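PDB 6K2L: siderophore-interacting protein from Aeromonas hydrophila, which binds FAD and probably reduces the ferric iron of siderophores so that the metal can be released inside the cell. Local coordinates for residues 229-232 and 233-237. The protein carries 1 engineered substitution. Residues are numbered along the deposited sequence; the frame is centred on the assembly and turned at random.
Sequences RRHV and RRTLE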
ATOM      1  N   ARG A 229      10.506  13.142  20.258  1.00 27.48           N
ATOM      2  CA  ARG A 229      11.620  12.206  20.320  1.00 28.87           C
ATOM      3  C   ARG A 229      12.319  12.289  21.663  1.00 33.75           C
ATOM      4  O   ARG A 229      12.730  11.261  22.221  1.00 31.97           O
ATOM      5  CB  ARG A 229      12.621  12.465  19.196  1.00 26.07           C
ATOM      6  CG  ARG A 229      13.894  11.615  19.317  1.00 29.43           C
ATOM      7  CD  ARG A 229      14.803  11.760  18.119  1.00 25.76           C
ATOM      8  NE  ARG A 229      15.604  12.981  18.198  1.00 30.81           N
ATOM      9  CZ  ARG A 229      16.516  13.341  17.298  1.00 35.30           C
ATOM     10  NH1 ARG A 229      16.757  12.578  16.235  1.00 38.82           N
ATOM     11  NH2 ARG A 229      17.190  14.468  17.458  1.00 39.31           N
ATOM     12  N   ARG A 230      12.447  13.491  22.213  1.00 35.05           N
ATOM     13  CA  ARG A 230      13.096  13.563  23.509  1.00 34.80           C
ATOM     14  C   ARG A 230      12.234  12.941  24.597  1.00 33.33           C
ATOM     15  O   ARG A 230      12.763  12.253  25.476  1.00 36.06           O
ATOM     16  CB  ARG A 230      13.450  15.009  23.839  1.00 39.46           C
ATOM     17  CG  ARG A 230      14.706  15.127  24.681  1.00 45.58           C
ATOM     18  CD  ARG A 230      14.804  16.494  25.269  1.00 47.31           C
ATOM     19  NE  ARG A 230      15.327  17.455  24.301  1.00 49.71           N
ATOM     20  CZ  ARG A 230      14.593  18.328  23.615  1.00 47.41           C
ATOM     21  NH1 ARG A 230      13.269  18.355  23.767  1.00 39.90           N
ATOM     22  NH2 ARG A 230      15.193  19.171  22.774  1.00 40.08           N
ATOM     23  N   HIS A 231      10.923  13.176  24.573  1.00 31.22           N
ATOM     24  CA  HIS A 231      10.056  12.515  25.539  1.00 32.88           C
ATOM     25  C   HIS A 231      10.240  11.005  25.502  1.00 36.04           C
ATOM     26  O   HIS A 231      10.387  10.362  26.551  1.00 40.24           O
ATOM     27  CB  HIS A 231       8.602  12.862  25.273  1.00 34.23           C
ATOM     28  CG  HIS A 231       7.654  12.173  26.200  1.00 38.75           C
ATOM     29  ND1 HIS A 231       6.691  11.282  25.768  1.00 40.49           N
ATOM     30  CD2 HIS A 231       7.536  12.231  27.547  1.00 34.19           C
ATOM     31  CE1 HIS A 231       6.016  10.831  26.809  1.00 39.97           C
ATOM     32  NE2 HIS A 231       6.511  11.388  27.900  1.00 37.04           N
ATOM     33  N   VAL A 232      10.241  10.422  24.301  1.00 30.68           N
ATOM     34  CA  VAL A 232      10.472   8.982  24.184  1.00 32.27           C
ATOM     35  C   VAL A 232      11.852   8.582  24.700  1.00 35.28           C
ATOM     36  O   VAL A 232      12.007   7.508  25.301  1.00 28.84           O
ATOM     37  CB  VAL A 232      10.263   8.531  22.723  1.00 28.78           C
ATOM     38  CG1 VAL A 232      10.699   7.078  22.501  1.00 26.11           C
ATOM     39  CG2 VAL A 232       8.799   8.712  22.333  1.00 30.75           C
ATOM     40  N   ARG A 233      12.863   9.413  24.492  1.00 37.11           N
ATOM     41  CA  ARG A 233      14.171   9.066  25.016  1.00 33.40           C
ATOM     42  C   ARG A 233      14.272   9.222  26.532  1.00 38.65           C
ATOM     43  O   ARG A 233      15.086   8.536  27.150  1.00 30.06           O
ATOM     44  CB  ARG A 233      15.259   9.878  24.304  1.00 32.24           C
ATOM     45  CG  ARG A 233      15.677   9.294  22.951  1.00 32.34           C
ATOM     46  CD  ARG A 233      16.181  10.412  22.070  1.00 37.93           C
ATOM     47  NE  ARG A 233      17.047  10.003  20.966  1.00 36.00           N
ATOM     48  CZ  ARG A 233      17.814  10.855  20.289  1.00 38.41           C
ATOM     49  NH1 ARG A 233      17.836  12.141  20.634  1.00 42.63           N
ATOM     50  NH2 ARG A 233      18.570  10.430  19.287  1.00 35.24           N
ATOM     51  N   ARG A 234      13.444  10.056  27.158  1.00 38.61           N
ATOM     52  CA  ARG A 234      13.547  10.240  28.603  1.00 38.62           C
ATOM     53  C   ARG A 234      12.671   9.275  29.402  1.00 38.53           C
ATOM     54  O   ARG A 234      13.129   8.719  30.404  1.00 41.51           O
ATOM     55  CB  ARG A 234      13.220  11.693  28.977  1.00 42.62           C
ATOM     56  CG  ARG A 234      14.165  12.681  28.287  1.00 46.79           C
ATOM     57  CD  ARG A 234      14.045  14.086  28.842  1.00 54.93           C
ATOM     58  NE  ARG A 234      14.786  14.225  30.094  1.00 70.16           N
ATOM     59  CZ  ARG A 234      14.236  14.553  31.260  1.00 68.69           C
ATOM     60  NH1 ARG A 234      12.929  14.793  31.325  1.00 64.48           N
ATOM     61  NH2 ARG A 234      14.994  14.650  32.356  1.00 58.26           N
ATOM     62  N   THR A 235      11.421   9.053  29.005  1.00 41.92           N
ATOM     63  CA  THR A 235      10.536   8.280  29.869  1.00 33.42           C
ATOM     64  C   THR A 235      10.454   6.798  29.513  1.00 41.01           C
ATOM     65  O   THR A 235       9.751   6.049  30.206  1.00 45.89           O
ATOM     66  CB  THR A 235       9.127   8.882  29.868  1.00 39.43           C
ATOM     67  OG1 THR A 235       8.310   8.160  30.804  1.00 46.97           O
ATOM     68  CG2 THR A 235       8.505   8.781  28.490  1.00 39.63           C
ATOM     69  N   LEU A 236      11.144   6.350  28.471  1.00 37.30           N
ATOM     70  CA  LEU A 236      11.067   4.963  28.044  1.00 36.19           C
ATOM     71  C   LEU A 236      12.399   4.610  27.400  1.00 40.18           C
ATOM     72  O   LEU A 236      13.209   5.489  27.094  1.00 42.47           O
ATOM     73  CB  LEU A 236       9.901   4.745  27.056  1.00 42.70           C
ATOM     74  CG  LEU A 236       8.434   5.021  27.445  1.00 34.57           C
ATOM     75  CD1 LEU A 236       7.805   5.966  26.440  1.00 39.61           C
ATOM     76  CD2 LEU A 236       7.675   3.730  27.472  1.00 34.19           C
ATOM     77  N   GLU A 237      12.616   3.314  27.181  1.00 40.62           N
ATOM     78  CA  GLU A 237      13.758   2.869  26.388  1.00 51.33           C
ATOM     79  C   GLU A 237      13.287   2.087  25.163  1.00 44.19           C
ATOM     80  O   GLU A 237      12.899   0.911  25.253  1.00 49.07           O
ATOM     81  CB  GLU A 237      14.783   2.091  27.225  1.00 62.17           C
ATOM     82  CG  GLU A 237      15.781   3.036  27.875  1.00 69.43           C
ATOM     83  CD  GLU A 237      16.414   3.995  26.801  1.00 78.81           C
ATOM     84  OE1 GLU A 237      16.543   5.216  27.047  1.00 84.95           O
ATOM     85  OE2 GLU A 237      16.786   3.532  25.696  1.00 77.86           O
TER
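Arg229 and Arg233, one helical turn apart on helix 222-235, show how two like-charged side chains can run side by side. Arg233 has its CB beside the carbonyl oxygens of Arg229 and Arg230, and its CG stays next to the oxygen of Arg229, which also accepts the backbone N-H of Arg233 (N to O 2.9 Å). CD then passes CG of Arg229 at 3.8 Å, and NE runs along CG and CD of that residue. With the chain extended from CG to NE, the guanidinium reaches its neighbour's: CZ lies over CD and NE of Arg229, and NH1 stands 3.4 Å from Arg229 NE, two donors with no bond between them. The flat groups stack with their planes 20° apart and their centres 4.1 Å from each other. NH2 of Arg233 lies over the Arg229 guanidinium, toward its rim.

Two residues further on, on another side of the helix, CG2 of Thr235 rests over the face of the His231 ring, 3.6 Å from its centroid, a CH-pi contact displaced toward NE2. Thr235 N donates almost straight to His231 O (171°), whereas the bond from Leu236 N to Val232 O is long and weak. On the buried side Val232 packs on Phe216 and Phe218 of strand 214-218, within the beta-alpha-beta unit. Face-to-face stacking keeps the arginines' in-plane N-H groups available to acceptors at the rim: NH2 of Arg229 uses the carbonyl of Val265, and NH2 of Arg233, with Arg240 close by, uses O of Ser268, part of the C-terminal carboxylate, which probably offsets some charge of the clustered arginines.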